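Local coordinates for protein phenol hydroxylase component phN (Pseudomonas stutzeri, PDB 3U52) that probably hydroxylates phenol at a carboxylate-bridged diiron centre, as the large hydroxylase subunit of a bacterial multicomponent monooxygenase, at residues 260-271 against 432-443. Residues are numbered along the deposited sequence; the frame is centred on the assembly and turned at random.
With ZN (zinc ion), chain I; GOL (glycerol), chain N.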
loop_
_atom_site.group_PDB
_atom_site.type_symbol
_atom_site.label_atom_id
_atom_site.label_comp_id
_atom_site.label_asym_id
_atom_site.label_seq_id
_atom_site.Cartn_x
_atom_site.Cartn_y
_atom_site.Cartn_z
ATOM N N ARG A 260 -9.239 44.489 7.501
ATOM C CA ARG A 260 -8.133 44.856 6.631
ATOM C C ARG A 260 -7.313 43.631 6.200
ATOM O O ARG A 260 -6.862 43.572 5.050
ATOM C CB ARG A 260 -7.183 45.848 7.317
ATOM C CG ARG A 260 -7.703 47.294 7.362
ATOM C CD ARG A 260 -6.715 48.198 8.168
ATOM N NE ARG A 260 -7.504 48.989 9.123
ATOM C CZ ARG A 260 -7.294 49.083 10.428
ATOM N NH1 ARG A 260 -6.254 48.497 11.012
ATOM N NH2 ARG A 260 -8.127 49.818 11.140
ATOM N N TRP A 261 -7.050 42.707 7.127
ATOM C CA TRP A 261 -6.336 41.456 6.752
ATOM C C TRP A 261 -7.127 40.617 5.776
ATOM O O TRP A 261 -6.545 40.012 4.905
ATOM C CB TRP A 261 -5.963 40.575 7.952
ATOM C CG TRP A 261 -4.941 41.215 8.850
ATOM C CD1 TRP A 261 -4.009 42.150 8.500
ATOM C CD2 TRP A 261 -4.721 40.912 10.222
ATOM N NE1 TRP A 261 -3.240 42.481 9.596
ATOM C CE2 TRP A 261 -3.649 41.728 10.664
ATOM C CE3 TRP A 261 -5.326 40.019 11.125
ATOM C CZ2 TRP A 261 -3.143 41.675 11.988
ATOM C CZ3 TRP A 261 -4.835 39.982 12.447
ATOM C CH2 TRP A 261 -3.768 40.816 12.853
ATOM N N ILE A 262 -8.445 40.542 5.950
ATOM C CA ILE A 262 -9.284 39.786 5.001
ATOM C C ILE A 262 -9.149 40.465 3.609
ATOM O O ILE A 262 -8.937 39.801 2.604
ATOM C CB ILE A 262 -10.746 39.715 5.490
ATOM C CG1 ILE A 262 -10.908 38.713 6.665
ATOM C CG2 ILE A 262 -11.712 39.398 4.371
ATOM C CD1 ILE A 262 -12.290 38.753 7.330
ATOM N N ASP A 263 -9.277 41.780 3.547
ATOM C CA ASP A 263 -9.142 42.483 2.262
ATOM C C ASP A 263 -7.770 42.239 1.613
ATOM O O ASP A 263 -7.704 41.937 0.409
ATOM C CB ASP A 263 -9.320 43.980 2.474
ATOM C CG ASP A 263 -10.757 44.387 2.840
ATOM O OD1 ASP A 263 -10.909 45.533 3.349
ATOM O OD2 ASP A 263 -11.739 43.621 2.655
ATOM N N LYS A 264 -6.687 42.365 2.398
ATOM C CA LYS A 264 -5.289 42.106 1.893
ATOM C C LYS A 264 -5.073 40.640 1.404
ATOM O O LYS A 264 -4.589 40.388 0.280
ATOM C CB LYS A 264 -4.275 42.404 2.991
ATOM C CG LYS A 264 -2.822 42.079 2.613
ATOM C CD LYS A 264 -1.877 42.345 3.787
ATOM C CE LYS A 264 -0.582 41.640 3.460
ATOM N NZ LYS A 264 0.423 41.943 4.566
ATOM N N TRP A 265 -5.488 39.673 2.215
ATOM C CA TRP A 265 -5.137 38.299 1.931
ATOM C C TRP A 265 -6.110 37.686 0.952
ATOM O O TRP A 265 -5.749 36.789 0.231
ATOM C CB TRP A 265 -5.040 37.490 3.254
ATOM C CG TRP A 265 -3.729 37.914 3.910
ATOM C CD1 TRP A 265 -3.583 38.737 4.977
ATOM C CD2 TRP A 265 -2.389 37.614 3.441
ATOM N NE1 TRP A 265 -2.237 38.965 5.223
ATOM C CE2 TRP A 265 -1.494 38.249 4.313
ATOM C CE3 TRP A 265 -1.876 36.808 2.406
ATOM C CZ2 TRP A 265 -0.073 38.142 4.175
ATOM C CZ3 TRP A 265 -0.455 36.708 2.247
ATOM C CH2 TRP A 265 0.409 37.374 3.134
ATOM N N PHE A 266 -7.358 38.151 0.947
ATOM C CA PHE A 266 -8.222 37.819 -0.193
ATOM C C PHE A 266 -7.501 38.175 -1.471
ATOM O O PHE A 266 -7.435 37.337 -2.402
ATOM C CB PHE A 266 -9.583 38.559 -0.202
ATOM C CG PHE A 266 -10.331 38.363 -1.491
ATOM C CD1 PHE A 266 -10.407 39.393 -2.437
ATOM C CD2 PHE A 266 -10.883 37.095 -1.790
ATOM C CE1 PHE A 266 -11.046 39.191 -3.657
ATOM C CE2 PHE A 266 -11.574 36.902 -3.023
ATOM C CZ PHE A 266 -11.606 37.945 -3.957
ATOM N N TRP A 267 -6.989 39.403 -1.543
ATOM C CA TRP A 267 -6.477 39.921 -2.803
ATOM C C TRP A 267 -5.131 39.267 -3.181
ATOM O O TRP A 267 -4.948 38.820 -4.300
ATOM C CB TRP A 267 -6.449 41.459 -2.853
ATOM C CG TRP A 267 -6.077 41.880 -4.257
ATOM C CD1 TRP A 267 -4.853 42.269 -4.701
ATOM C CD2 TRP A 267 -6.954 41.949 -5.391
ATOM N NE1 TRP A 267 -4.909 42.539 -6.036
ATOM C CE2 TRP A 267 -6.183 42.341 -6.491
ATOM C CE3 TRP A 267 -8.316 41.682 -5.581
ATOM C CZ2 TRP A 267 -6.730 42.502 -7.795
ATOM C CZ3 TRP A 267 -8.866 41.847 -6.870
ATOM C CH2 TRP A 267 -8.078 42.254 -7.949
ATOM N N ARG A 268 -4.222 39.128 -2.215
ATOM C CA ARG A 268 -3.002 38.341 -2.441
ATOM C C ARG A 268 -3.261 36.854 -2.809
ATOM O O ARG A 268 -2.575 36.296 -3.668
ATOM C CB ARG A 268 -2.061 38.430 -1.213
ATOM C CG ARG A 268 -1.391 39.825 -1.081
ATOM C CD ARG A 268 0.116 39.696 -0.605
ATOM N NE ARG A 268 0.938 39.112 -1.666
ATOM C CZ ARG A 268 2.253 39.246 -1.761
ATOM N NH1 ARG A 268 2.915 39.920 -0.846
ATOM N NH2 ARG A 268 2.916 38.677 -2.761
ATOM N N GLY A 269 -4.240 36.235 -2.149
ATOM C CA GLY A 269 -4.606 34.861 -2.427
ATOM C C GLY A 269 -5.197 34.755 -3.828
ATOM O O GLY A 269 -4.862 33.834 -4.582
ATOM N N PHE A 270 -6.029 35.721 -4.210
ATOM C CA PHE A 270 -6.582 35.730 -5.580
ATOM C C PHE A 270 -5.449 35.810 -6.668
ATOM O O PHE A 270 -5.468 35.097 -7.697
ATOM C CB PHE A 270 -7.573 36.925 -5.713
ATOM C CG PHE A 270 -8.003 37.196 -7.116
ATOM C CD1 PHE A 270 -8.599 36.205 -7.879
ATOM C CD2 PHE A 270 -7.822 38.454 -7.672
ATOM C CE1 PHE A 270 -9.032 36.490 -9.210
ATOM C CE2 PHE A 270 -8.244 38.733 -8.976
ATOM C CZ PHE A 270 -8.843 37.742 -9.730
ATOM N N ARG A 271 -4.451 36.677 -6.440
ATOM C CA ARG A 271 -3.337 36.815 -7.383
ATOM C C ARG A 271 -2.518 35.526 -7.401
ATOM O O ARG A 271 -2.110 35.053 -8.457
ATOM C CB ARG A 271 -2.487 38.074 -7.074
ATOM C CG ARG A 271 -3.242 39.351 -7.518
ATOM C CD ARG A 271 -3.399 39.317 -9.045
ATOM N NE ARG A 271 -3.714 40.649 -9.608
ATOM C CZ ARG A 271 -4.717 40.907 -10.437
ATOM N NH1 ARG A 271 -5.579 39.961 -10.812
ATOM N NH2 ARG A 271 -4.879 42.131 -10.882
ATOM N N CYS A 432 -0.425 46.111 -10.554
ATOM C CA CYS A 432 -1.282 45.501 -11.591
ATOM C C CYS A 432 -2.776 45.906 -11.446
ATOM O O CYS A 432 -3.582 45.593 -12.350
ATOM C CB CYS A 432 -1.177 43.991 -11.471
ATOM S SG CYS A 432 -1.823 43.381 -9.869
ATOM N N SER A 433 -3.146 46.548 -10.341
ATOM C CA SER A 433 -4.539 46.752 -9.965
ATOM C C SER A 433 -4.680 47.695 -8.769
ATOM O O SER A 433 -3.705 47.984 -8.088
ATOM C CB SER A 433 -5.133 45.425 -9.514
ATOM O OG SER A 433 -4.314 44.917 -8.446
ATOM N N ASP A 434 -5.922 48.111 -8.493
ATOM C CA ASP A 434 -6.271 48.854 -7.291
ATOM C C ASP A 434 -6.039 47.981 -6.079
ATOM O O ASP A 434 -5.691 48.486 -5.036
ATOM C CB ASP A 434 -7.733 49.292 -7.314
ATOM C CG ASP A 434 -8.012 50.401 -8.349
ATOM O OD1 ASP A 434 -7.259 51.397 -8.419
ATOM O OD2 ASP A 434 -9.010 50.264 -9.072
ATOM N N GLY A 435 -6.256 46.680 -6.183
ATOM C CA GLY A 435 -6.177 45.844 -4.985
ATOM C C GLY A 435 -4.764 45.824 -4.426
ATOM O O GLY A 435 -4.573 45.948 -3.223
ATOM N N CYS A 436 -3.779 45.703 -5.317
ATOM C CA CYS A 436 -2.360 45.706 -4.944
ATOM C C CYS A 436 -1.909 47.113 -4.551
ATOM O O CYS A 436 -1.175 47.292 -3.609
ATOM C CB CYS A 436 -1.535 45.159 -6.085
ATOM S SG CYS A 436 -1.546 43.291 -6.194
ATOM N N CYS A 437 -2.403 48.118 -5.253
ATOM C CA CYS A 437 -2.142 49.504 -4.863
ATOM C C CYS A 437 -2.545 49.771 -3.416
ATOM O O CYS A 437 -1.763 50.340 -2.658
ATOM C CB CYS A 437 -2.813 50.487 -5.859
ATOM S SG CYS A 437 -2.227 52.208 -5.587
ATOM N N ASP A 438 -3.750 49.357 -2.995
ATOM C CA ASP A 438 -4.216 49.612 -1.638
ATOM C C ASP A 438 -3.419 48.893 -0.566
ATOM O O ASP A 438 -3.244 49.406 0.535
ATOM C CB ASP A 438 -5.672 49.217 -1.473
ATOM C CG ASP A 438 -6.623 50.214 -2.109
ATOM O OD1 ASP A 438 -6.149 51.243 -2.685
ATOM O OD2 ASP A 438 -7.841 49.929 -2.051
ATOM N N ILE A 439 -2.955 47.689 -0.875
ATOM C CA ILE A 439 -2.103 46.943 0.042
ATOM C C ILE A 439 -0.773 47.744 0.219
ATOM O O ILE A 439 -0.265 47.933 1.347
ATOM C CB ILE A 439 -1.801 45.506 -0.536
ATOM C CG1 ILE A 439 -3.055 44.649 -0.519
ATOM C CG2 ILE A 439 -0.640 44.832 0.239
ATOM C CD1 ILE A 439 -2.963 43.400 -1.318
ATOM N N PHE A 440 -0.206 48.218 -0.883
ATOM C CA PHE A 440 1.104 48.921 -0.796
ATOM C C PHE A 440 0.940 50.190 0.040
ATOM O O PHE A 440 1.798 50.527 0.873
ATOM C CB PHE A 440 1.602 49.270 -2.182
ATOM C CG PHE A 440 2.874 50.074 -2.186
ATOM C CD1 PHE A 440 4.084 49.433 -2.298
ATOM C CD2 PHE A 440 2.855 51.473 -2.037
ATOM C CE1 PHE A 440 5.291 50.153 -2.299
ATOM C CE2 PHE A 440 4.046 52.212 -2.042
ATOM C CZ PHE A 440 5.271 51.541 -2.151
ATOM N N LYS A 441 -0.159 50.898 -0.166
ATOM C CA LYS A 441 -0.377 52.192 0.501
ATOM C C LYS A 441 -0.510 52.057 2.001
ATOM O O LYS A 441 -0.104 52.964 2.731
ATOM C CB LYS A 441 -1.585 52.937 -0.078
ATOM C CG LYS A 441 -1.331 53.395 -1.512
ATOM C CD LYS A 441 -2.412 54.277 -2.092
ATOM C CE LYS A 441 -3.790 53.740 -1.791
ATOM N NZ LYS A 441 -4.773 54.471 -2.677
ATOM N N HIS A 442 -1.068 50.937 2.468
ATOM C CA HIS A 442 -1.156 50.683 3.895
ATOM C C HIS A 442 0.186 50.292 4.578
ATOM O O HIS A 442 0.367 50.586 5.763
ATOM C CB HIS A 442 -2.300 49.700 4.220
ATOM C CG HIS A 442 -2.650 49.649 5.682
ATOM N ND1 HIS A 442 -2.314 48.585 6.494
ATOM C CD2 HIS A 442 -3.287 50.541 6.479
ATOM C CE1 HIS A 442 -2.722 48.825 7.729
ATOM N NE2 HIS A 442 -3.316 50.002 7.748
ATOM N N GLU A 443 1.126 49.672 3.834
ATOM C CA GLU A 443 2.393 49.166 4.382
ATOM C C GLU A 443 3.552 49.424 3.421
ATOM O O GLU A 443 4.273 48.470 3.017
ATOM C CB GLU A 443 2.311 47.655 4.700
ATOM C CG GLU A 443 1.285 47.280 5.693
ATOM C CD GLU A 443 1.200 45.746 5.890
ATOM O OE1 GLU A 443 1.703 45.306 6.974
ATOM O OE2 GLU A 443 0.677 44.994 4.972
HETATM ZN ZN ZN I . -0.353 42.939 -8.070
HETATM C C1 GOL N . -7.149 43.352 -13.224
HETATM O O1 GOL N . -6.524 43.878 -12.120
HETATM C C2 GOL N . -8.492 42.886 -12.729
HETATM O O2 GOL N . -9.549 43.275 -13.584
HETATM C C3 GOL N . -8.444 41.431 -12.296
HETATM O O3 GOL N . -7.353 40.731 -12.831
#
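W267 lies against G435: the G435 CA sits 3.7 Å from the centroid of the five-membered ring of W267, almost straight above its face, a CH-pi contact. F270 CD2 covers the opposite face, and at the edge, in the ring plane, stands C436 SG, 3.4 Å from W267 NE1. With CG anti to the backbone N (chi1 -173°), the indole reaches across to the start of helix 434-442, which S433 OG caps by accepting from C436 N. With W267 cut back to an alanine, G435 and the C436 sulfur would probably face a gap, and the R271 guanidinium would lose W267 CZ2, which covers its face at 3.6 Å. That guanidinium donates from R271 NE to C432 SG at 3.3 Å (152° at the hydrogen), nearly in its own plane; NH1 and NH2 hold a glycerol, probably from the crystallisation liquor. C432 and C436 bind zinc together with C399 and C402, so R271 is a second-shell donor that would tend to temper the thiolate charge. Farther along, I439 CD1 packs 3.9 Å from R268 CG. K264 NZ forms a salt bridge to E443 OE2 at 3.1 Å, on its syn lone pair, and also pairs with E189 and D181. The segment axes come within 9.8 Å, N-to-C directions 132° apart: helix 434-442, following strand 427-431, lies across helix 254-283, which packs W261 and W265 on helix 187-216, F266 and F270 on helix 321-327.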